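RE68036p (Drosophila melanogaster, PDB 1SQH) is of unknown function but may be an acyltransferase that transfers an acyl group to the nitrogen of glycine. Local coordinates at residues H71-V83 / S94-E108. Numbering follows the deposited sequence.
Sequences HRRGNFRTWGTYV and SFFSWQPDGAAELWE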
loop_
_atom_site.group_PDB
_atom_site.type_symbol
_atom_site.label_atom_id
_atom_site.label_comp_id
_atom_site.label_asym_id
_atom_site.label_seq_id
_atom_site.Cartn_x
_atom_site.Cartn_y
_atom_site.Cartn_z
ATOM N N HIS A 71 9.425 -4.689 -19.798
ATOM C CA HIS A 71 9.679 -5.612 -20.899
ATOM C C HIS A 71 11.116 -5.395 -21.385
ATOM O O HIS A 71 11.470 -4.311 -21.861
ATOM C CB HIS A 71 8.673 -5.353 -22.024
ATOM C CG HIS A 71 8.645 -6.419 -23.078
ATOM N ND1 HIS A 71 9.783 -6.875 -23.706
ATOM C CD2 HIS A 71 7.610 -7.089 -23.639
ATOM C CE1 HIS A 71 9.452 -7.780 -24.611
ATOM N NE2 HIS A 71 8.138 -7.927 -24.591
ATOM N N ARG A 72 11.940 -6.430 -21.249
ATOM C CA ARG A 72 13.351 -6.376 -21.639
ATOM C C ARG A 72 13.591 -5.880 -23.068
ATOM O O ARG A 72 14.659 -5.343 -23.368
ATOM C CB ARG A 72 13.990 -7.757 -21.431
ATOM C CG ARG A 72 15.456 -7.880 -21.848
ATOM C CD ARG A 72 16.129 -9.023 -21.098
ATOM N NE ARG A 72 16.510 -8.604 -19.751
ATOM C CZ ARG A 72 16.702 -9.427 -18.725
ATOM N NH1 ARG A 72 16.546 -10.731 -18.877
ATOM N NH2 ARG A 72 17.050 -8.942 -17.537
ATOM N N ARG A 73 12.600 -6.046 -23.939
ATOM C CA ARG A 73 12.720 -5.601 -25.318
ATOM C C ARG A 73 11.677 -4.537 -25.648
ATOM O O ARG A 73 11.202 -4.453 -26.780
ATOM C CB ARG A 73 12.552 -6.782 -26.274
ATOM C CG ARG A 73 13.478 -7.951 -25.988
ATOM C CD ARG A 73 13.431 -8.949 -27.132
ATOM N NE ARG A 73 12.058 -9.335 -27.446
ATOM C CZ ARG A 73 11.305 -10.101 -26.667
ATOM N NH1 ARG A 73 11.796 -10.572 -25.526
ATOM N NH2 ARG A 73 10.056 -10.383 -27.021
ATOM N N GLY A 74 11.318 -3.731 -24.655
ATOM C CA GLY A 74 10.344 -2.676 -24.873
ATOM C C GLY A 74 10.817 -1.391 -24.225
ATOM O O GLY A 74 11.824 -1.393 -23.515
ATOM N N ASN A 75 10.118 -0.289 -24.474
ATOM C CA ASN A 75 10.499 0.984 -23.867
ATOM C C ASN A 75 9.490 1.303 -22.765
ATOM O O ASN A 75 8.319 1.561 -23.041
ATOM C CB ASN A 75 10.498 2.115 -24.900
ATOM C CG ASN A 75 11.267 3.327 -24.422
ATOM O OD1 ASN A 75 11.113 3.757 -23.285
ATOM N ND2 ASN A 75 12.100 3.884 -25.286
ATOM N N PHE A 76 9.942 1.294 -21.516
ATOM C CA PHE A 76 9.035 1.550 -20.413
ATOM C C PHE A 76 8.376 2.921 -20.486
ATOM O O PHE A 76 7.383 3.170 -19.806
ATOM C CB PHE A 76 9.752 1.357 -19.062
ATOM C CG PHE A 76 10.657 2.497 -18.659
ATOM C CD1 PHE A 76 10.142 3.616 -18.001
ATOM C CD2 PHE A 76 12.029 2.431 -18.893
ATOM C CE1 PHE A 76 10.985 4.651 -17.573
ATOM C CE2 PHE A 76 12.879 3.460 -18.471
ATOM C CZ PHE A 76 12.356 4.571 -17.808
ATOM N N ARG A 77 8.916 3.798 -21.325
ATOM C CA ARG A 77 8.374 5.149 -21.473
ATOM C C ARG A 77 7.148 5.286 -22.379
ATOM O O ARG A 77 6.282 6.122 -22.126
ATOM C CB ARG A 77 9.455 6.096 -21.991
ATOM C CG ARG A 77 10.585 6.363 -21.022
ATOM C CD ARG A 77 11.833 6.829 -21.772
ATOM N NE ARG A 77 12.785 5.736 -21.931
ATOM C CZ ARG A 77 13.824 5.535 -21.123
ATOM N NH1 ARG A 77 14.051 6.362 -20.112
ATOM N NH2 ARG A 77 14.614 4.483 -21.305
ATOM N N THR A 78 7.060 4.483 -23.430
ATOM C CA THR A 78 5.933 4.615 -24.342
ATOM C C THR A 78 4.579 4.262 -23.728
ATOM O O THR A 78 3.593 4.957 -23.973
ATOM C CB THR A 78 6.131 3.758 -25.616
ATOM O OG1 THR A 78 5.641 2.435 -25.383
ATOM C CG2 THR A 78 7.599 3.675 -25.974
ATOM N N TRP A 79 4.520 3.201 -22.926
ATOM C CA TRP A 79 3.247 2.785 -22.321
ATOM C C TRP A 79 3.279 2.703 -20.797
ATOM O O TRP A 79 2.294 2.287 -20.177
ATOM C CB TRP A 79 2.820 1.407 -22.855
ATOM C CG TRP A 79 2.774 1.281 -24.354
ATOM C CD1 TRP A 79 3.425 0.355 -25.120
ATOM C CD2 TRP A 79 1.999 2.075 -25.261
ATOM N NE1 TRP A 79 3.102 0.521 -26.444
ATOM C CE2 TRP A 79 2.229 1.569 -26.559
ATOM C CE3 TRP A 79 1.133 3.164 -25.101
ATOM C CZ2 TRP A 79 1.621 2.120 -27.697
ATOM C CZ3 TRP A 79 0.527 3.714 -26.236
ATOM C CH2 TRP A 79 0.778 3.188 -27.516
ATOM N N GLY A 80 4.412 3.080 -20.208
ATOM C CA GLY A 80 4.562 3.026 -18.761
ATOM C C GLY A 80 4.470 1.609 -18.213
ATOM O O GLY A 80 4.199 1.406 -17.029
ATOM N N THR A 81 4.714 0.629 -19.076
ATOM C CA THR A 81 4.628 -0.781 -18.694
ATOM C C THR A 81 5.629 -1.169 -17.606
ATOM O O THR A 81 6.844 -1.044 -17.780
ATOM C CB THR A 81 4.822 -1.699 -19.942
ATOM O OG1 THR A 81 3.854 -1.352 -20.941
ATOM C CG2 THR A 81 4.630 -3.162 -19.579
ATOM N N TYR A 82 5.117 -1.643 -16.475
ATOM C CA TYR A 82 5.999 -2.035 -15.396
ATOM C C TYR A 82 5.407 -3.149 -14.547
ATOM O O TYR A 82 4.201 -3.411 -14.553
ATOM C CB TYR A 82 6.314 -0.828 -14.504
ATOM C CG TYR A 82 5.370 -0.662 -13.337
ATOM C CD1 TYR A 82 5.687 -1.175 -12.079
ATOM C CD2 TYR A 82 4.146 -0.020 -13.496
ATOM C CE1 TYR A 82 4.808 -1.051 -11.007
ATOM C CE2 TYR A 82 3.256 0.111 -12.423
ATOM C CZ TYR A 82 3.596 -0.407 -11.183
ATOM O OH TYR A 82 2.719 -0.265 -10.127
ATOM N N VAL A 83 6.284 -3.811 -13.818
ATOM C CA VAL A 83 5.888 -4.874 -12.922
ATOM C C VAL A 83 6.865 -4.735 -11.782
ATOM O O VAL A 83 8.080 -4.655 -12.005
ATOM C CB VAL A 83 6.044 -6.300 -13.558
ATOM C CG1 VAL A 83 5.722 -7.372 -12.516
ATOM C CG2 VAL A 83 5.120 -6.454 -14.763
ATOM N N SER A 94 2.734 -5.935 -8.386
ATOM C CA SER A 94 1.962 -4.783 -8.839
ATOM C C SER A 94 2.348 -4.588 -10.295
ATOM O O SER A 94 3.482 -4.873 -10.678
ATOM C CB SER A 94 2.325 -3.518 -8.052
ATOM O OG SER A 94 1.635 -2.394 -8.578
ATOM N N PHE A 95 1.416 -4.110 -11.107
ATOM C CA PHE A 95 1.711 -3.888 -12.513
ATOM C C PHE A 95 0.677 -3.001 -13.192
ATOM O O PHE A 95 -0.471 -2.908 -12.757
ATOM C CB PHE A 95 1.802 -5.226 -13.248
ATOM C CG PHE A 95 0.547 -6.050 -13.166
ATOM C CD1 PHE A 95 -0.535 -5.785 -13.998
ATOM C CD2 PHE A 95 0.439 -7.080 -12.234
ATOM C CE1 PHE A 95 -1.710 -6.544 -13.909
ATOM C CE2 PHE A 95 -0.729 -7.840 -12.138
ATOM C CZ PHE A 95 -1.803 -7.567 -12.977
ATOM N N PHE A 96 1.110 -2.350 -14.266
ATOM C CA PHE A 96 0.247 -1.484 -15.043
ATOM C C PHE A 96 0.888 -1.161 -16.378
ATOM O O PHE A 96 2.072 -1.390 -16.592
ATOM C CB PHE A 96 -0.041 -0.160 -14.319
ATOM C CG PHE A 96 -1.257 0.548 -14.849
ATOM C CD1 PHE A 96 -2.530 0.145 -14.451
ATOM C CD2 PHE A 96 -1.141 1.543 -15.824
ATOM C CE1 PHE A 96 -3.678 0.716 -15.012
ATOM C CE2 PHE A 96 -2.274 2.124 -16.399
ATOM C CZ PHE A 96 -3.548 1.708 -15.992
ATOM N N SER A 97 0.071 -0.628 -17.270
ATOM C CA SER A 97 0.490 -0.198 -18.592
ATOM C C SER A 97 -0.745 0.452 -19.178
ATOM O O SER A 97 -1.866 0.050 -18.858
ATOM C CB SER A 97 0.912 -1.378 -19.472
ATOM O OG SER A 97 1.237 -0.903 -20.773
ATOM N N TRP A 98 -0.558 1.464 -20.015
ATOM C CA TRP A 98 -1.711 2.115 -20.606
ATOM C C TRP A 98 -1.800 1.916 -22.108
ATOM O O TRP A 98 -2.376 2.739 -22.814
ATOM C CB TRP A 98 -1.739 3.607 -20.243
ATOM C CG TRP A 98 -0.549 4.419 -20.670
ATOM C CD1 TRP A 98 -0.246 4.834 -21.932
ATOM C CD2 TRP A 98 0.459 4.966 -19.814
ATOM N NE1 TRP A 98 0.886 5.611 -21.918
ATOM C CE2 TRP A 98 1.341 5.707 -20.629
ATOM C CE3 TRP A 98 0.700 4.903 -18.431
ATOM C CZ2 TRP A 98 2.452 6.385 -20.109
ATOM C CZ3 TRP A 98 1.809 5.582 -17.913
ATOM C CH2 TRP A 98 2.670 6.311 -18.757
ATOM N N GLN A 99 -1.235 0.815 -22.591
ATOM C CA GLN A 99 -1.293 0.510 -24.010
ATOM C C GLN A 99 -2.782 0.347 -24.337
ATOM O O GLN A 99 -3.458 -0.506 -23.768
ATOM C CB GLN A 99 -0.520 -0.776 -24.310
ATOM C CG GLN A 99 -0.226 -0.967 -25.787
ATOM C CD GLN A 99 0.714 -2.124 -26.050
ATOM O OE1 GLN A 99 1.159 -2.315 -27.175
ATOM N NE2 GLN A 99 1.016 -2.904 -25.013
ATOM N N PRO A 100 -3.303 1.182 -25.251
ATOM C CA PRO A 100 -4.684 1.267 -25.744
ATOM C C PRO A 100 -5.477 0.041 -26.195
ATOM O O PRO A 100 -6.696 0.138 -26.357
ATOM C CB PRO A 100 -4.580 2.305 -26.862
ATOM C CG PRO A 100 -3.494 3.200 -26.378
ATOM C CD PRO A 100 -2.464 2.194 -25.915
ATOM N N ASP A 101 -4.845 -1.107 -26.403
ATOM C CA ASP A 101 -5.638 -2.251 -26.856
ATOM C C ASP A 101 -5.204 -3.607 -26.312
ATOM O O ASP A 101 -4.394 -4.306 -26.925
ATOM C CB ASP A 101 -5.657 -2.281 -28.389
ATOM C CG ASP A 101 -6.402 -3.482 -28.941
ATOM O OD1 ASP A 101 -5.775 -4.555 -29.104
ATOM O OD2 ASP A 101 -7.618 -3.350 -29.208
ATOM N N GLY A 102 -5.758 -3.976 -25.162
ATOM C CA GLY A 102 -5.419 -5.250 -24.552
ATOM C C GLY A 102 -4.079 -5.234 -23.836
ATOM O O GLY A 102 -3.708 -6.206 -23.175
ATOM N N ALA A 103 -3.348 -4.132 -23.970
ATOM C CA ALA A 103 -2.051 -4.000 -23.326
ATOM C C ALA A 103 -1.198 -5.242 -23.584
ATOM O O ALA A 103 -0.767 -5.923 -22.649
ATOM C CB ALA A 103 -2.239 -3.788 -21.826
ATOM N N ALA A 104 -0.958 -5.526 -24.861
ATOM C CA ALA A 104 -0.168 -6.686 -25.266
ATOM C C ALA A 104 1.187 -6.766 -24.550
ATOM O O ALA A 104 1.537 -7.798 -23.955
ATOM C CB ALA A 104 0.040 -6.654 -26.774
ATOM N N GLU A 105 1.939 -5.671 -24.605
ATOM C CA GLU A 105 3.254 -5.606 -23.983
ATOM C C GLU A 105 3.243 -6.091 -22.539
ATOM O O GLU A 105 4.115 -6.852 -22.127
ATOM C CB GLU A 105 3.786 -4.175 -24.042
ATOM C CG GLU A 105 5.157 -3.993 -23.420
ATOM C CD GLU A 105 5.748 -2.637 -23.734
ATOM O OE1 GLU A 105 6.209 -2.451 -24.882
ATOM O OE2 GLU A 105 5.744 -1.757 -22.844
ATOM N N LEU A 106 2.249 -5.649 -21.777
ATOM C CA LEU A 106 2.135 -6.042 -20.380
ATOM C C LEU A 106 1.930 -7.549 -20.224
ATOM O O LEU A 106 2.687 -8.212 -19.516
ATOM C CB LEU A 106 0.974 -5.302 -19.710
ATOM C CG LEU A 106 0.562 -5.794 -18.312
ATOM C CD1 LEU A 106 1.696 -5.577 -17.328
ATOM C CD2 LEU A 106 -0.691 -5.057 -17.856
ATOM N N TRP A 107 0.909 -8.084 -20.886
ATOM C CA TRP A 107 0.615 -9.503 -20.784
ATOM C C TRP A 107 1.731 -10.366 -21.335
ATOM O O TRP A 107 1.895 -11.520 -20.929
ATOM C CB TRP A 107 -0.708 -9.818 -21.475
ATOM C CG TRP A 107 -1.861 -9.270 -20.708
ATOM C CD1 TRP A 107 -2.678 -8.242 -21.071
ATOM C CD2 TRP A 107 -2.287 -9.686 -19.405
ATOM N NE1 TRP A 107 -3.592 -7.987 -20.069
ATOM C CE2 TRP A 107 -3.372 -8.861 -19.037
ATOM C CE3 TRP A 107 -1.854 -10.677 -18.511
ATOM C CZ2 TRP A 107 -4.035 -9.000 -17.805
ATOM C CZ3 TRP A 107 -2.512 -10.813 -17.283
ATOM C CH2 TRP A 107 -3.588 -9.978 -16.946
ATOM N N GLU A 108 2.503 -9.812 -22.259
ATOM C CA GLU A 108 3.628 -10.555 -22.800
ATOM C C GLU A 108 4.560 -10.750 -21.602
ATOM O O GLU A 108 5.107 -11.835 -21.381
ATOM C CB GLU A 108 4.313 -9.736 -23.892
ATOM C CG GLU A 108 5.259 -10.515 -24.770
ATOM C CD GLU A 108 5.599 -9.751 -26.032
ATOM O OE1 GLU A 108 4.658 -9.396 -26.774
ATOM O OE2 GLU A 108 6.799 -9.502 -26.280
HETATM O O HOH W 1 7.514 -0.368 -25.114
HETATM O O HOH W 2 5.798 0.728 -22.167
#
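Tyr-82 and Phe-96 form a hydrogen-bonded antiparallel pair at the open end of a beta hairpin. Tyr-82 N donates to Phe-96 O (3.1 Å), and Phe-96 N donates to Tyr-82 O. Beyond the strands, Trp-98 N donates to Trp-79 O (3.0 Å).

Charged and polar side chains join 71-83 to helix 104-112 and to Ser-97. The Thr-81 hydroxyl donates to Glu-105 OE2 (2.7 Å), and Ser-97 OG lies 2.7 Å from Thr-81 OG1. Two waters extend the network: both donate to the Glu-105 carboxylate, and the second also accepts from Trp-79 N. His-71 NE2 donates in its ring plane to Glu-108 OE2 (2.7 Å, 174°). Arg-73 adds a long salt bridge to the same oxygen.

Aromatic packing joins 79-80 to 98-100. Trp-98 CG stands between the backbone N and the carbonyl carbon (chi1 59°), which lays one indole face over Trp-79 O and Gly-80 CA. Gln-99 CG sits over a face of Trp-79, and Pro-100 CD touches Trp-79 CZ3 (3.4 Å). From helix 15-29, Lys-28 makes a cation-pi contact with Trp-98 and Tyr-25 meets it edge-to-face. An alanine in place of Trp-98 would probably uncover the Trp-79 to Gly-80 backbone and deprive Lys-28 of its cation-pi partner.

Glu-105 is thus held by a hydroxyl and two waters, consistent with a charged carboxylate linking the loop that leads into strand 82-87 to the start of helix 104-112.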